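Local coordinates for protein bifunctional dTDP-4-dehydrorhamnose 3,5-epimerase/dTDP-4-dehydrorhamnose reductase (Arabidopsis thaliana, PDB 4QQR) that catalyses the 3,5-epimerization of dTDP-4-keto-6-deoxyglucose and the NADPH-dependent reduction that follows, yielding dTDP-beta-L-rhamnose for cell wall biosynthesis, at residues A[108-113]-A[161-166]; A[115-120]-A[135-140]; A[222-227]-A[277-282]. All blocks are in the same frame, centred on the assembly; numbering follows the deposited sequence.

Overall arrangement
Followed from the N terminus, the chain lays down three strands of its parallel sheet before reaching 107-113, the first strand of contact 1. Contact 2 (115-120 with 135-140) comes next, closing a short loop beyond that strand and before helix 143-155. Only after this helix does strand 161-166 complete contact 1, so contact 2 is nested within contact 1. Contact 3 (222-227 with 277-282) follows in series and ties the segment after strand 217-220 to the start of helix 282-291. The centres lie about 17 to 20 Å apart, yet the three contacts touch: Arg165 of contact 1 packs on Phe117 of contact 2 and Thr222 of contact 3.

Contact 1: A[108-113]-A[161-166]; sequences LINYAT and VCTLRV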
loop_
_atom_site.group_PDB
_atom_site.type_symbol
_atom_site.label_atom_id
_atom_site.label_comp_id
_atom_site.label_asym_id
_atom_site.label_seq_id
_atom_site.Cartn_x
_atom_site.Cartn_y
_atom_site.Cartn_z
ATOM N N LEU A 108 -3.844 12.058 14.552
ATOM C CA LEU A 108 -3.873 12.482 13.176
ATOM C C LEU A 108 -5.271 12.213 12.628
ATOM O O LEU A 108 -5.733 11.075 12.584
ATOM C CB LEU A 108 -2.831 11.685 12.396
ATOM C CG LEU A 108 -2.997 11.667 10.886
ATOM C CD1 LEU A 108 -2.868 13.088 10.375
ATOM C CD2 LEU A 108 -1.957 10.764 10.291
ATOM N N ILE A 109 -5.948 13.277 12.232
ATOM C CA ILE A 109 -7.239 13.163 11.574
ATOM C C ILE A 109 -7.000 13.025 10.086
ATOM O O ILE A 109 -6.605 13.982 9.420
ATOM C CB ILE A 109 -8.090 14.395 11.826
ATOM C CG1 ILE A 109 -8.287 14.592 13.335
ATOM C CG2 ILE A 109 -9.411 14.268 11.095
ATOM C CD1 ILE A 109 -9.073 13.468 14.034
ATOM N N ASN A 110 -7.226 11.825 9.569
ATOM C CA ASN A 110 -7.012 11.538 8.153
ATOM C C ASN A 110 -8.336 11.500 7.351
ATOM O O ASN A 110 -9.128 10.566 7.468
ATOM C CB ASN A 110 -6.203 10.239 8.029
ATOM C CG ASN A 110 -5.961 9.822 6.596
ATOM O OD1 ASN A 110 -5.337 10.543 5.824
ATOM N ND2 ASN A 110 -6.410 8.619 6.248
ATOM N N TYR A 111 -8.573 12.549 6.571
ATOM C CA TYR A 111 -9.693 12.621 5.650
ATOM C C TYR A 111 -9.451 11.688 4.474
ATOM O O TYR A 111 -8.417 11.747 3.821
ATOM C CB TYR A 111 -9.874 14.066 5.177
ATOM C CG TYR A 111 -10.234 14.986 6.320
ATOM C CD1 TYR A 111 -11.545 15.059 6.801
ATOM C CD2 TYR A 111 -9.262 15.726 6.971
ATOM C CE1 TYR A 111 -11.868 15.868 7.859
ATOM C CE2 TYR A 111 -9.580 16.538 8.036
ATOM C CZ TYR A 111 -10.881 16.609 8.474
ATOM O OH TYR A 111 -11.188 17.430 9.531
ATOM N N ALA A 112 -10.402 10.804 4.212
ATOM C CA ALA A 112 -10.206 9.765 3.207
ATOM C C ALA A 112 -11.541 9.473 2.547
ATOM O O ALA A 112 -12.453 10.290 2.630
ATOM C CB ALA A 112 -9.601 8.497 3.833
ATOM N N THR A 113 -11.666 8.302 1.926
ATOM C CA THR A 113 -12.786 8.045 1.025
ATOM C C THR A 113 -13.648 6.841 1.384
ATOM O O THR A 113 -13.153 5.824 1.876
ATOM C CB THR A 113 -12.293 7.860 -0.421
ATOM O OG1 THR A 113 -13.424 7.736 -1.290
ATOM C CG2 THR A 113 -11.395 6.616 -0.539
ATOM N N VAL A 161 -4.216 7.238 14.527
ATOM C CA VAL A 161 -4.821 7.778 13.331
ATOM C C VAL A 161 -6.330 7.572 13.345
ATOM O O VAL A 161 -6.833 6.512 13.740
ATOM C CB VAL A 161 -4.214 7.114 12.079
ATOM C CG1 VAL A 161 -4.942 7.530 10.805
ATOM C CG2 VAL A 161 -2.764 7.447 11.986
ATOM N N CYS A 162 -7.048 8.606 12.925
ATOM C CA CYS A 162 -8.494 8.534 12.796
ATOM C C CYS A 162 -8.900 8.755 11.331
ATOM O O CYS A 162 -9.000 9.888 10.860
ATOM C CB CYS A 162 -9.164 9.552 13.714
ATOM S SG CYS A 162 -10.978 9.514 13.659
ATOM N N THR A 163 -9.109 7.645 10.622
ATOM C CA THR A 163 -9.530 7.658 9.228
ATOM C C THR A 163 -11.029 7.926 9.060
ATOM O O THR A 163 -11.876 7.247 9.650
ATOM C CB THR A 163 -9.159 6.350 8.553
ATOM O OG1 THR A 163 -7.742 6.285 8.466
ATOM C CG2 THR A 163 -9.745 6.260 7.149
ATOM N N LEU A 164 -11.324 8.935 8.247
ATOM C CA LEU A 164 -12.687 9.379 7.975
ATOM C C LEU A 164 -13.067 9.085 6.514
ATOM O O LEU A 164 -12.411 9.573 5.577
ATOM C CB LEU A 164 -12.831 10.880 8.284
ATOM C CG LEU A 164 -13.126 11.337 9.725
ATOM C CD1 LEU A 164 -12.629 10.354 10.725
ATOM C CD2 LEU A 164 -12.517 12.698 10.029
ATOM N N ARG A 165 -14.116 8.280 6.321
ATOM C CA ARG A 165 -14.585 7.967 4.974
ATOM C C ARG A 165 -15.581 9.018 4.489
ATOM O O ARG A 165 -16.779 8.959 4.807
ATOM C CB ARG A 165 -15.204 6.572 4.917
ATOM C CG ARG A 165 -14.280 5.442 5.376
ATOM C CD ARG A 165 -14.896 4.093 5.029
ATOM N NE ARG A 165 -14.063 2.941 5.366
ATOM C CZ ARG A 165 -14.532 1.795 5.857
ATOM N NH1 ARG A 165 -15.831 1.651 6.088
ATOM N NH2 ARG A 165 -13.700 0.794 6.124
ATOM N N VAL A 166 -15.075 9.983 3.724
ATOM C CA VAL A 166 -15.889 11.039 3.121
ATOM C C VAL A 166 -16.351 10.565 1.750
ATOM O O VAL A 166 -15.563 9.983 1.003
ATOM C CB VAL A 166 -15.073 12.357 2.994
ATOM C CG1 VAL A 166 -15.709 13.332 1.999
ATOM C CG2 VAL A 166 -14.886 13.002 4.354
#
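Leu164 of strand 161-166 sends its CD2 methyl between two residues of strand 108-113, 3.6 Å from Ile109 CG2 and 3.9 Å from Tyr111 CE1. Leucine and tyrosine lie alongside each other and point the same way, while Ile109 slants across the leucine. A first torsion of -64° turns the Tyr111 ring anti to its carbonyl carbon, and its hydroxyl bonds to Ser207 on helix 200-212. On the opposite face, Leu108 and Val161 run side by side, CD2 to CG2 at 3.8 Å. Asn110 and Thr163 do likewise: the amide nitrogen ND2 comes alongside Thr163 OG1 and gives it a weak hydrogen bond, 3.5 Å long, while OD1 has a weak bond from Asn66 ND2. Helix 143-155 covers this pair through Leu155. Between the two layers of side chains, five backbone bonds join the strands, from Cys162 N to Leu108 O (2.8 Å) to Val166 N to Ala112 O (2.9 Å), with every bridge parallel. The short strand axes are 37° apart. Tyr111 is a probable NADPH-binding residue, by similarity. Two adjacent parallel strands joined through a helix packed on one face form the beta-alpha-beta crossover of a Rossmann fold.

Contact 2: A[115-120]-A[135-140]; sequences CIFEYD and DTPNFT. With ZN (zinc ion), chain C.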
loop_
_atom_site.group_PDB
_atom_site.type_symbol
_atom_site.label_atom_id
_atom_site.label_comp_id
_atom_site.label_asym_id
_atom_site.label_seq_id
_atom_site.Cartn_x
_atom_site.Cartn_y
_atom_site.Cartn_z
ATOM N N CYS A 115 -15.660 5.815 -1.066
ATOM C CA CYS A 115 -15.906 5.336 -2.419
ATOM C C CYS A 115 -15.069 4.125 -2.760
ATOM O O CYS A 115 -14.621 3.971 -3.889
ATOM C CB CYS A 115 -15.621 6.430 -3.431
ATOM S SG CYS A 115 -16.861 7.723 -3.389
ATOM N N ILE A 116 -14.868 3.263 -1.780
ATOM C CA ILE A 116 -14.143 2.031 -1.986
ATOM C C ILE A 116 -15.059 0.832 -1.693
ATOM O O ILE A 116 -14.624 -0.310 -1.535
ATOM C CB ILE A 116 -12.922 2.008 -1.091
ATOM C CG1 ILE A 116 -13.337 2.294 0.350
ATOM C CG2 ILE A 116 -11.927 3.029 -1.580
ATOM C CD1 ILE A 116 -12.258 1.965 1.357
ATOM N N PHE A 117 -16.344 1.118 -1.619
ATOM C CA PHE A 117 -17.331 0.100 -1.369
ATOM C C PHE A 117 -18.356 0.126 -2.497
ATOM O O PHE A 117 -18.489 1.133 -3.209
ATOM C CB PHE A 117 -17.982 0.328 -0.011
ATOM C CG PHE A 117 -17.165 -0.172 1.151
ATOM C CD1 PHE A 117 -17.211 -1.510 1.532
ATOM C CD2 PHE A 117 -16.352 0.690 1.870
ATOM C CE1 PHE A 117 -16.473 -1.979 2.601
ATOM C CE2 PHE A 117 -15.600 0.213 2.949
ATOM C CZ PHE A 117 -15.666 -1.125 3.306
ATOM N N GLU A 118 -19.075 -0.974 -2.678
ATOM C CA GLU A 118 -20.087 -1.039 -3.741
ATOM C C GLU A 118 -21.282 -1.933 -3.371
ATOM O O GLU A 118 -21.112 -2.971 -2.725
ATOM C CB GLU A 118 -19.446 -1.527 -5.035
ATOM C CG GLU A 118 -20.389 -1.595 -6.205
ATOM C CD GLU A 118 -19.736 -2.155 -7.453
ATOM O OE1 GLU A 118 -18.842 -3.022 -7.332
ATOM O OE2 GLU A 118 -20.127 -1.713 -8.557
ATOM N N TYR A 119 -22.483 -1.518 -3.765
ATOM C CA TYR A 119 -23.683 -2.332 -3.562
ATOM C C TYR A 119 -23.448 -3.793 -3.986
ATOM O O TYR A 119 -22.990 -4.057 -5.099
ATOM C CB TYR A 119 -24.880 -1.730 -4.325
ATOM C CG TYR A 119 -25.481 -0.473 -3.697
ATOM C CD1 TYR A 119 -25.865 -0.450 -2.357
ATOM C CD2 TYR A 119 -25.657 0.683 -4.446
ATOM C CE1 TYR A 119 -26.410 0.694 -1.782
ATOM C CE2 TYR A 119 -26.195 1.833 -3.884
ATOM C CZ TYR A 119 -26.574 1.832 -2.552
ATOM O OH TYR A 119 -27.119 2.977 -1.995
ATOM N N ASP A 120 -23.735 -4.727 -3.077
ATOM C CA ASP A 120 -23.531 -6.156 -3.339
ATOM C C ASP A 120 -24.643 -7.053 -2.775
ATOM O O ASP A 120 -25.628 -6.559 -2.211
ATOM C CB ASP A 120 -22.158 -6.622 -2.828
ATOM C CG ASP A 120 -22.034 -6.587 -1.304
ATOM O OD1 ASP A 120 -20.915 -6.843 -0.803
ATOM O OD2 ASP A 120 -23.029 -6.307 -0.596
ATOM N N ASP A 135 -15.902 -3.548 7.654
ATOM C CA ASP A 135 -16.106 -4.262 6.400
ATOM C C ASP A 135 -14.911 -4.122 5.496
ATOM O O ASP A 135 -14.159 -3.147 5.578
ATOM C CB ASP A 135 -17.353 -3.746 5.683
ATOM C CG ASP A 135 -18.631 -4.333 6.237
ATOM O OD1 ASP A 135 -18.582 -4.970 7.309
ATOM O OD2 ASP A 135 -19.684 -4.168 5.591
ATOM N N THR A 136 -14.748 -5.099 4.622
ATOM C CA THR A 136 -13.601 -5.144 3.740
ATOM C C THR A 136 -13.985 -4.505 2.420
ATOM O O THR A 136 -14.952 -4.927 1.808
ATOM C CB THR A 136 -13.178 -6.599 3.528
ATOM O OG1 THR A 136 -12.827 -7.169 4.798
ATOM C CG2 THR A 136 -12.005 -6.689 2.583
ATOM N N PRO A 137 -13.244 -3.471 1.987
ATOM C CA PRO A 137 -13.584 -2.761 0.748
ATOM C C PRO A 137 -13.825 -3.753 -0.363
ATOM O O PRO A 137 -13.025 -4.677 -0.534
ATOM C CB PRO A 137 -12.327 -1.935 0.458
ATOM C CG PRO A 137 -11.797 -1.648 1.792
ATOM C CD PRO A 137 -12.038 -2.910 2.612
ATOM N N ASN A 138 -14.927 -3.582 -1.082
ATOM C CA ASN A 138 -15.301 -4.544 -2.102
ATOM C C ASN A 138 -15.302 -3.942 -3.508
ATOM O O ASN A 138 -15.697 -4.602 -4.471
ATOM C CB ASN A 138 -16.672 -5.134 -1.775
ATOM C CG ASN A 138 -17.786 -4.134 -1.960
ATOM O OD1 ASN A 138 -17.626 -2.946 -1.675
ATOM N ND2 ASN A 138 -18.917 -4.599 -2.471
ATOM N N PHE A 139 -14.876 -2.685 -3.617
ATOM C CA PHE A 139 -14.893 -1.981 -4.898
ATOM C C PHE A 139 -13.495 -1.502 -5.234
ATOM O O PHE A 139 -13.157 -0.348 -5.015
ATOM C CB PHE A 139 -15.840 -0.781 -4.836
ATOM C CG PHE A 139 -16.017 -0.071 -6.155
ATOM C CD1 PHE A 139 -16.715 -0.678 -7.199
ATOM C CD2 PHE A 139 -15.506 1.212 -6.345
ATOM C CE1 PHE A 139 -16.890 -0.022 -8.414
ATOM C CE2 PHE A 139 -15.680 1.878 -7.557
ATOM C CZ PHE A 139 -16.375 1.260 -8.595
ATOM N N THR A 140 -12.665 -2.393 -5.753
ATOM C CA THR A 140 -11.260 -2.065 -5.914
ATOM C C THR A 140 -10.724 -2.552 -7.243
ATOM O O THR A 140 -9.597 -3.038 -7.326
ATOM C CB THR A 140 -10.404 -2.625 -4.753
ATOM O OG1 THR A 140 -10.617 -4.039 -4.625
ATOM C CG2 THR A 140 -10.771 -1.934 -3.439
HETATM ZN ZN ZN C . -21.848 -5.145 6.283
#
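Phe117 can be traced outward along residues 135-138. Its CB lies 3.7 Å from Asn138 OD1, and CD1 stays near that same oxygen. One position farther, CE1 is 3.4 Å from Thr136 O, oblique to the ring, and 3.5 Å from Pro137 CA, which sits over one ring face, 24° off the ring normal as seen from the centroid, a CH-pi contact. At the tip, CZ comes to 3.4 Å from Asp135 O, which lies at the ring edge near its plane. The ring also meets that of Phe131. All this belongs to the long connection between strand 107-113 and helix 143-155 of the Rossmann fold, and the segment gripped here carries a metal ligand: Asp135 OD2 binds a zinc ion at 2.5 Å, together with His123. Asp120 also turns to that histidine, bonding its ND1 through OD2. Asn138 pairs with both backbone polar groups of Glu118: OD1 accepts from Glu118 N, and ND2 donates to Glu118 O at 2.7 Å, an almost straight bond lying in the amide plane. A first torsion of 71° swings the amide between its own backbone N and carbonyl carbon, toward 115-120. Phe139 N gives a longer bond to Ile116 O (3.2 Å), and the Phe139 ring receives Glu118 OE1 at its edge, the carboxylate plane turned steeply against the ring.

Contact 3: A[222-227]-A[277-282]; sequences TNPGVV and PELMSI
Asn223 reaches across to residues 277-282 with its amide nitrogen: ND2 donates to Met280 O over 2.9 Å, at 173° and in the amide plane, although it approaches tilted from the carbonyl plane. With CG anti to the carbonyl carbon (chi1 -68°), the amide is carried toward 277-282; its other end, OD1, accepts from Ile199 N, while Glu202 OE1 takes a weak second bond from ND2. Both ends of the buried amide are thus engaged, and its rotation is fixed. The second bond across comes from Ile282 N, the first residue of helix 282-291, to Pro224 O at 3.2 Å. Ser281, at the N-cap position, makes no capping bond with its side chain, but its backbone N is held by Glu284 OE2; Met280 N goes to Glu202 OE2. Pro224 CD packs on Leu279 CG (3.6 Å) and Val227 CG2 on Ile282 CG2 (3.7 Å). Replacing Asn223 with a leucine would probably leave Met280 O and Ile199 N each without this partner. Met280 N and O, Ser281 N and Ile282 N are thus all met by protein atoms, tying the start of helix 282-291 to the chain after strand 217-220.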
loop_
_atom_site.group_PDB
_atom_site.type_symbol
_atom_site.label_atom_id
_atom_site.label_comp_id
_atom_site.label_asym_id
_atom_site.label_seq_id
_atom_site.Cartn_x
_atom_site.Cartn_y
_atom_site.Cartn_z
ATOM N N THR A 222 -20.209 10.024 6.458
ATOM C CA THR A 222 -21.237 10.565 5.597
ATOM C C THR A 222 -22.416 10.724 6.522
ATOM O O THR A 222 -22.428 10.132 7.593
ATOM C CB THR A 222 -21.576 9.597 4.469
ATOM O OG1 THR A 222 -21.651 8.262 4.986
ATOM C CG2 THR A 222 -20.499 9.627 3.426
ATOM N N ASN A 223 -23.379 11.552 6.134
ATOM C CA ASN A 223 -24.597 11.724 6.915
ATOM C C ASN A 223 -25.407 10.453 6.846
ATOM O O ASN A 223 -25.312 9.719 5.862
ATOM C CB ASN A 223 -25.428 12.886 6.376
ATOM C CG ASN A 223 -24.762 14.211 6.592
ATOM O OD1 ASN A 223 -23.825 14.557 5.881
ATOM N ND2 ASN A 223 -25.234 14.966 7.575
ATOM N N PRO A 224 -26.176 10.167 7.904
ATOM C CA PRO A 224 -27.073 9.002 7.899
ATOM C C PRO A 224 -28.049 9.043 6.724
ATOM O O PRO A 224 -28.452 10.125 6.316
ATOM C CB PRO A 224 -27.806 9.127 9.234
ATOM C CG PRO A 224 -26.828 9.812 10.133
ATOM C CD PRO A 224 -26.035 10.754 9.252
ATOM N N GLY A 225 -28.395 7.880 6.172
ATOM C CA GLY A 225 -29.313 7.799 5.046
ATOM C C GLY A 225 -28.686 7.943 3.658
ATOM O O GLY A 225 -27.466 8.086 3.515
ATOM N N VAL A 226 -29.537 7.913 2.629
ATOM C CA VAL A 226 -29.087 8.091 1.252
ATOM C C VAL A 226 -29.957 9.083 0.464
ATOM O O VAL A 226 -31.161 9.176 0.717
ATOM C CB VAL A 226 -29.063 6.745 0.513
ATOM C CG1 VAL A 226 -27.933 5.871 1.045
ATOM C CG2 VAL A 226 -30.407 6.028 0.655
ATOM N N VAL A 227 -29.337 9.838 -0.453
ATOM C CA VAL A 227 -30.068 10.582 -1.502
ATOM C C VAL A 227 -29.693 10.133 -2.909
ATOM O O VAL A 227 -28.531 9.840 -3.193
ATOM C CB VAL A 227 -29.821 12.122 -1.521
ATOM C CG1 VAL A 227 -31.035 12.887 -1.021
ATOM C CG2 VAL A 227 -28.527 12.510 -0.808
ATOM N N PRO A 277 -25.004 12.269 18.545
ATOM C CA PRO A 277 -26.477 12.152 18.459
ATOM C C PRO A 277 -27.149 13.269 17.639
ATOM O O PRO A 277 -28.177 13.080 16.996
ATOM C CB PRO A 277 -26.921 12.245 19.926
ATOM C CG PRO A 277 -25.714 11.789 20.721
ATOM C CD PRO A 277 -24.524 12.275 19.944
ATOM N N GLU A 278 -26.545 14.440 17.681
ATOM C CA GLU A 278 -27.006 15.603 16.947
ATOM C C GLU A 278 -26.809 15.479 15.423
ATOM O O GLU A 278 -27.255 16.344 14.664
ATOM C CB GLU A 278 -26.221 16.793 17.475
ATOM C CG GLU A 278 -25.065 16.275 18.362
ATOM C CD GLU A 278 -23.885 17.216 18.427
ATOM O OE1 GLU A 278 -22.809 16.759 18.865
ATOM O OE2 GLU A 278 -24.041 18.404 18.055
ATOM N N LEU A 279 -26.129 14.424 14.972
ATOM C CA LEU A 279 -25.871 14.253 13.536
ATOM C C LEU A 279 -27.169 14.060 12.752
ATOM O O LEU A 279 -27.946 13.155 13.049
ATOM C CB LEU A 279 -24.928 13.086 13.280
ATOM C CG LEU A 279 -24.533 12.753 11.840
ATOM C CD1 LEU A 279 -23.817 13.907 11.198
ATOM C CD2 LEU A 279 -23.643 11.539 11.824
ATOM N N MET A 280 -27.389 14.908 11.749
ATOM C CA MET A 280 -28.615 14.865 10.960
ATOM C C MET A 280 -28.484 14.013 9.699
ATOM O O MET A 280 -27.376 13.797 9.191
ATOM C CB MET A 280 -29.011 16.272 10.554
ATOM C CG MET A 280 -28.907 17.279 11.670
ATOM S SD MET A 280 -29.269 18.919 11.024
ATOM C CE MET A 280 -30.839 18.608 10.214
ATOM N N SER A 281 -29.617 13.540 9.186
ATOM C CA SER A 281 -29.607 12.783 7.939
ATOM C C SER A 281 -29.450 13.705 6.737
ATOM O O SER A 281 -29.651 14.918 6.851
ATOM C CB SER A 281 -30.867 11.940 7.802
ATOM O OG SER A 281 -30.826 10.869 8.718
ATOM N N ILE A 282 -29.097 13.123 5.590
ATOM C CA ILE A 282 -28.747 13.931 4.425
ATOM C C ILE A 282 -29.830 14.916 4.105
ATOM O O ILE A 282 -29.579 16.125 4.079
ATOM C CB ILE A 282 -28.483 13.125 3.156
ATOM C CG1 ILE A 282 -28.550 11.627 3.441
ATOM C CG2 ILE A 282 -27.155 13.582 2.512
ATOM C CD1 ILE A 282 -29.939 11.038 3.341
#